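Local coordinates for succinate-semialdehyde dehydrogenase (Synechococcus sp., PDB 4ITA), which probably oxidises succinic semialdehyde to succinate with NADP+ as cofactor, as an enzyme of the aldehyde dehydrogenase family, at residues A[28-33]-A[183-188]; A[328-333]-A[347-352]. One frame throughout, in Å; residues are numbered along the deposited sequence.

How the contacts relate
Contact 1 (28-33 with 183-188) and contact 2 (328-333 with 347-352) lie on opposite sides of the chain's centre, their own centres about 46 Å apart and their nearest atoms about 32 Å apart. They follow one another along the chain, the first closing before the second opens, and share neither sheet nor helix. Contact 1 packs the early helix 24-41 against strand 182-185 of the Rossmann-type mixed sheet, with the side chain of Leu185 about 10 Å from the bound NADPH. Contact 2 joins the edge strand 328-331 to strand 346-349 in the other large sheet. This separation is consistent with the distinct cofactor-binding and catalytic domains of aldehyde dehydrogenases.

Contact 1 (A[28-33]-A[183-188]); sequences DAKLAK and QTLLIG
Lys30 and Lys33, one turn apart on helix 24-41, embrace the side chain of Gln183, which reaches out from a strand of the Rossmann-type sheet; the short helix 28-33 and strand 183-185 run nearly antiparallel (162°). The carbonyl O of Lys30 accepts a hydrogen bond of 2.9 Å from Gln183 NE2. The bond is fairly straight at N-H...O, and Lys30 O lies close to the plane of the Gln183 amide, while the nitrogen sits above the plane of the accepting carbonyl. Replacing Gln183 by an alanine would probably leave Lys30 O without this donor and open a gap between the two lysine chains. With CG anti to its carbonyl carbon (chi1 -67°), Lys30 sends its aliphatic chain past Gln183 and Leu185, laying CD 3.6 Å from Leu185 CD2. Beyond them NZ is joined to Thr184 O through a water. Leu31 packs on Val154 of the adjacent strand 152-156. Lys33 bends at chi3 (71°), which brings CE against the amide oxygen of Gln183 as the two chains cross, while NZ makes a salt bridge with Glu179. The amide oxygen is bordered by methylenes of both lysines: Lys33 CE lies 3.2 Å from Gln183 OE1, and a second water, bound to Lys33 NZ, donates a weak hydrogen bond of 3.3 Å to the same Gln183 OE1.

Contact 2 (A[328-333]-A[347-352]); sequences KILLGG and ILTEIP
Bends at chi2 (-53°) and chi4 (40°) fold the Lys328 chain back toward Glu350, whose own chain runs extended beyond CG, and the two meet in a salt bridge. Lys328 NZ lies 3.0 Å from Glu350 OE1, approaching on the syn side but well out of the carboxylate plane. Lys328 CG also rests against this carboxylate, 3.4 Å from Glu350 OE1, while Lys328 CB abuts the hydroxyl of Thr349. Beneath these side chains, Lys328 and Thr349 form an antiparallel hydrogen-bonded pair, with Lys328 N 2.9 Å from Thr349 O and Thr349 N 3.0 Å from Lys328 O. The next pair, Ile329 with Leu348, is non-hydrogen-bonded, and its side chains lie side by side on the other face, where Ile329 CG1 touches Leu348 CD2. Leu330 then interrupts the regular register. Its N still donates to Ile347 O (2.9 Å), yet Ile347 N turns to Leu331 O (3.1 Å), so that one residue is inserted between the Ile329 and Leu331 bridges. The inserted Leu330 lays CD2 beside Ile347 CG2, at 4.0 Å, and also touches Leu281 and His285 of helix 274-289. Ile347 and Leu331 both pack on Phe288 of that helix, while Leu348 is paired on through backbone bonds to strand 366-372. The whole is an antiparallel beta ladder broken by a beta bulge, at one of the two outermost strands, within this chain, of the mixed beta sheet that is probably that of the catalytic domain.

Contact 1 (A[28-33]-A[183-188])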
loop_
_atom_site.group_PDB
_atom_site.type_symbol
_atom_site.label_atom_id
_atom_site.label_comp_id
_atom_site.label_asym_id
_atom_site.label_seq_id
_atom_site.Cartn_x
_atom_site.Cartn_y
_atom_site.Cartn_z
ATOM N N ASP A 28 11.464 -23.491 -3.411
ATOM C CA ASP A 28 12.643 -22.737 -3.811
ATOM C C ASP A 28 12.906 -22.842 -5.311
ATOM O O ASP A 28 13.211 -21.842 -5.961
ATOM C CB ASP A 28 13.865 -23.214 -3.024
ATOM C CG ASP A 28 15.087 -22.380 -3.305
ATOM O OD1 ASP A 28 15.180 -21.274 -2.736
ATOM O OD2 ASP A 28 15.946 -22.830 -4.097
ATOM N N ALA A 29 12.767 -24.047 -5.858
ATOM C CA ALA A 29 12.985 -24.256 -7.285
ATOM C C ALA A 29 11.973 -23.476 -8.107
ATOM O O ALA A 29 12.319 -22.911 -9.147
ATOM C CB ALA A 29 12.914 -25.733 -7.616
ATOM N N LYS A 30 10.722 -23.459 -7.659
ATOM C CA LYS A 30 9.704 -22.687 -8.366
ATOM C C LYS A 30 9.986 -21.191 -8.323
ATOM O O LYS A 30 9.761 -20.495 -9.307
ATOM C CB LYS A 30 8.306 -23.030 -7.854
ATOM C CG LYS A 30 7.916 -24.466 -8.217
ATOM C CD LYS A 30 6.424 -24.673 -8.259
ATOM C CE LYS A 30 6.080 -26.118 -8.587
ATOM N NZ LYS A 30 5.717 -26.309 -10.023
ATOM N N LEU A 31 10.494 -20.697 -7.201
ATOM C CA LEU A 31 10.870 -19.286 -7.104
ATOM C C LEU A 31 12.076 -18.950 -7.980
ATOM O O LEU A 31 12.105 -17.897 -8.617
ATOM C CB LEU A 31 11.091 -18.880 -5.641
ATOM C CG LEU A 31 9.834 -19.024 -4.778
ATOM C CD1 LEU A 31 10.132 -18.686 -3.324
ATOM C CD2 LEU A 31 8.699 -18.151 -5.300
ATOM N N ALA A 32 13.054 -19.849 -8.049
ATOM C CA ALA A 32 14.183 -19.654 -8.955
ATOM C C ALA A 32 13.699 -19.577 -10.401
ATOM O O ALA A 32 14.155 -18.727 -11.166
ATOM C CB ALA A 32 15.194 -20.778 -8.801
ATOM N N LYS A 33 12.778 -20.459 -10.775
ATOM C CA LYS A 33 12.260 -20.449 -12.139
ATOM C C LYS A 33 11.444 -19.192 -12.415
ATOM O O LYS A 33 11.532 -18.618 -13.500
ATOM C CB LYS A 33 11.444 -21.709 -12.444
ATOM C CG LYS A 33 11.045 -21.806 -13.918
ATOM C CD LYS A 33 10.487 -23.163 -14.297
ATOM C CE LYS A 33 9.121 -23.396 -13.704
ATOM N NZ LYS A 33 8.666 -24.792 -14.012
ATOM N N GLN A 183 2.669 -19.724 -11.574
ATOM C CA GLN A 183 2.812 -21.058 -11.009
ATOM C C GLN A 183 1.910 -21.240 -9.815
ATOM O O GLN A 183 1.926 -20.438 -8.881
ATOM C CB GLN A 183 4.259 -21.340 -10.590
ATOM C CG GLN A 183 5.261 -21.383 -11.742
ATOM C CD GLN A 183 6.679 -21.600 -11.243
ATOM O OE1 GLN A 183 7.187 -22.726 -11.217
ATOM N NE2 GLN A 183 7.317 -20.522 -10.819
ATOM N N THR A 184 1.137 -22.314 -9.846
ATOM C CA THR A 184 0.363 -22.752 -8.698
ATOM C C THR A 184 1.240 -23.529 -7.730
ATOM O O THR A 184 1.934 -24.470 -8.120
ATOM C CB THR A 184 -0.794 -23.619 -9.170
ATOM O OG1 THR A 184 -1.768 -22.761 -9.773
ATOM C CG2 THR A 184 -1.432 -24.392 -8.011
ATOM N N LEU A 185 1.227 -23.104 -6.472
ATOM C CA LEU A 185 1.955 -23.791 -5.409
ATOM C C LEU A 185 0.977 -24.587 -4.577
ATOM O O LEU A 185 0.147 -24.013 -3.861
ATOM C CB LEU A 185 2.695 -22.792 -4.512
ATOM C CG LEU A 185 3.590 -21.763 -5.207
ATOM C CD1 LEU A 185 4.255 -20.871 -4.170
ATOM C CD2 LEU A 185 4.641 -22.434 -6.079
ATOM N N LEU A 186 1.066 -25.913 -4.659
ATOM C CA LEU A 186 0.255 -26.774 -3.803
ATOM C C LEU A 186 0.922 -26.833 -2.439
ATOM O O LEU A 186 1.714 -27.730 -2.158
ATOM C CB LEU A 186 0.099 -28.171 -4.410
ATOM C CG LEU A 186 -0.701 -28.227 -5.717
ATOM C CD1 LEU A 186 -0.887 -29.691 -6.145
ATOM C CD2 LEU A 186 -2.041 -27.517 -5.600
ATOM N N ILE A 187 0.631 -25.834 -1.612
ATOM C CA ILE A 187 1.252 -25.705 -0.300
ATOM C C ILE A 187 0.233 -25.270 0.736
ATOM O O ILE A 187 -0.790 -24.662 0.396
ATOM C CB ILE A 187 2.435 -24.698 -0.311
ATOM C CG1 ILE A 187 1.963 -23.269 -0.632
ATOM C CG2 ILE A 187 3.538 -25.165 -1.265
ATOM C CD1 ILE A 187 3.075 -22.219 -0.570
ATOM N N GLY A 188 0.518 -25.586 1.993
ATOM C CA GLY A 188 -0.357 -25.221 3.091
ATOM C C GLY A 188 -0.034 -23.849 3.644
ATOM O O GLY A 188 0.963 -23.218 3.271
HETATM O O HOH W 1 3.441 -24.818 -10.434
HETATM O O HOH W 2 5.738 -24.398 -13.694
#

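Contact 2 (A[328-333]-A[347-352])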
loop_
_atom_site.group_PDB
_atom_site.type_symbol
_atom_site.label_atom_id
_atom_site.label_comp_id
_atom_site.label_asym_id
_atom_site.label_seq_id
_atom_site.Cartn_x
_atom_site.Cartn_y
_atom_site.Cartn_z
ATOM N N LYS A 328 -34.137 -14.353 17.943
ATOM C CA LYS A 328 -35.237 -15.180 17.459
ATOM C C LYS A 328 -34.954 -15.698 16.057
ATOM O O LYS A 328 -34.403 -14.981 15.225
ATOM C CB LYS A 328 -36.536 -14.378 17.467
ATOM C CG LYS A 328 -36.903 -13.853 18.845
ATOM C CD LYS A 328 -36.923 -14.973 19.879
ATOM C CE LYS A 328 -37.177 -14.412 21.263
ATOM N NZ LYS A 328 -38.208 -13.338 21.206
ATOM N N ILE A 329 -35.326 -16.949 15.813
ATOM C CA ILE A 329 -35.214 -17.556 14.495
ATOM C C ILE A 329 -36.546 -17.411 13.775
ATOM O O ILE A 329 -37.566 -17.953 14.211
ATOM C CB ILE A 329 -34.889 -19.058 14.582
ATOM C CG1 ILE A 329 -33.565 -19.294 15.308
ATOM C CG2 ILE A 329 -34.852 -19.676 13.183
ATOM C CD1 ILE A 329 -33.259 -20.767 15.563
ATOM N N LEU A 330 -36.545 -16.681 12.669
ATOM C CA LEU A 330 -37.746 -16.537 11.862
ATOM C C LEU A 330 -37.834 -17.686 10.860
ATOM O O LEU A 330 -38.925 -18.108 10.468
ATOM C CB LEU A 330 -37.724 -15.181 11.147
ATOM C CG LEU A 330 -38.959 -14.724 10.372
ATOM C CD1 LEU A 330 -40.165 -14.588 11.295
ATOM C CD2 LEU A 330 -38.677 -13.408 9.674
ATOM N N LEU A 331 -36.673 -18.207 10.472
ATOM C CA LEU A 331 -36.571 -19.249 9.466
ATOM C C LEU A 331 -35.227 -19.957 9.601
ATOM O O LEU A 331 -34.217 -19.301 9.841
ATOM C CB LEU A 331 -36.667 -18.621 8.074
ATOM C CG LEU A 331 -36.656 -19.620 6.918
ATOM C CD1 LEU A 331 -38.019 -20.295 6.790
ATOM C CD2 LEU A 331 -36.288 -18.948 5.625
ATOM N N GLY A 332 -35.207 -21.280 9.441
ATOM C CA GLY A 332 -33.961 -22.038 9.408
ATOM C C GLY A 332 -33.312 -22.217 10.766
ATOM O O GLY A 332 -33.978 -22.562 11.745
ATOM N N GLY A 333 -31.998 -22.024 10.831
ATOM C CA GLY A 333 -31.321 -21.981 12.116
ATOM C C GLY A 333 -30.726 -23.271 12.649
ATOM O O GLY A 333 -30.267 -23.318 13.789
ATOM N N ILE A 347 -33.047 -16.588 8.918
ATOM C CA ILE A 347 -33.243 -15.190 9.273
ATOM C C ILE A 347 -33.315 -15.067 10.784
ATOM O O ILE A 347 -34.108 -15.769 11.425
ATOM C CB ILE A 347 -34.526 -14.608 8.641
ATOM C CG1 ILE A 347 -34.459 -14.683 7.108
ATOM C CG2 ILE A 347 -34.761 -13.174 9.125
ATOM C CD1 ILE A 347 -35.779 -14.367 6.416
ATOM N N LEU A 348 -32.468 -14.201 11.339
ATOM C CA LEU A 348 -32.444 -13.907 12.772
ATOM C C LEU A 348 -32.929 -12.489 13.020
ATOM O O LEU A 348 -32.538 -11.545 12.317
ATOM C CB LEU A 348 -31.028 -14.059 13.337
ATOM C CG LEU A 348 -30.313 -15.400 13.146
ATOM C CD1 LEU A 348 -28.893 -15.333 13.693
ATOM C CD2 LEU A 348 -31.091 -16.541 13.783
ATOM N N THR A 349 -33.783 -12.344 14.028
ATOM C CA THR A 349 -34.328 -11.051 14.411
ATOM C C THR A 349 -34.164 -10.856 15.913
ATOM O O THR A 349 -33.819 -11.796 16.639
ATOM C CB THR A 349 -35.826 -10.966 14.079
ATOM O OG1 THR A 349 -36.544 -11.911 14.882
ATOM C CG2 THR A 349 -36.078 -11.266 12.599
ATOM N N GLU A 350 -34.407 -9.631 16.367
ATOM C CA GLU A 350 -34.411 -9.311 17.798
ATOM C C GLU A 350 -33.125 -9.753 18.484
ATOM O O GLU A 350 -33.144 -10.294 19.590
ATOM C CB GLU A 350 -35.617 -9.952 18.497
ATOM C CG GLU A 350 -36.959 -9.580 17.905
ATOM C CD GLU A 350 -38.107 -10.321 18.569
ATOM O OE1 GLU A 350 -37.950 -10.737 19.737
ATOM O OE2 GLU A 350 -39.159 -10.491 17.917
ATOM N N ILE A 351 -32.000 -9.529 17.819
ATOM C CA ILE A 351 -30.717 -9.911 18.381
ATOM C C ILE A 351 -30.366 -8.961 19.522
ATOM O O ILE A 351 -30.365 -7.749 19.336
ATOM C CB ILE A 351 -29.614 -9.903 17.305
ATOM C CG1 ILE A 351 -30.008 -10.835 16.152
ATOM C CG2 ILE A 351 -28.274 -10.308 17.911
ATOM C CD1 ILE A 351 -29.257 -10.574 14.868
ATOM N N PRO A 352 -30.091 -9.515 20.713
ATOM C CA PRO A 352 -29.791 -8.686 21.887
ATOM C C PRO A 352 -28.572 -7.793 21.695
ATOM O O PRO A 352 -27.592 -8.214 21.082
ATOM C CB PRO A 352 -29.499 -9.721 22.979
ATOM C CG PRO A 352 -30.221 -10.949 22.543
ATOM C CD PRO A 352 -30.126 -10.951 21.045
#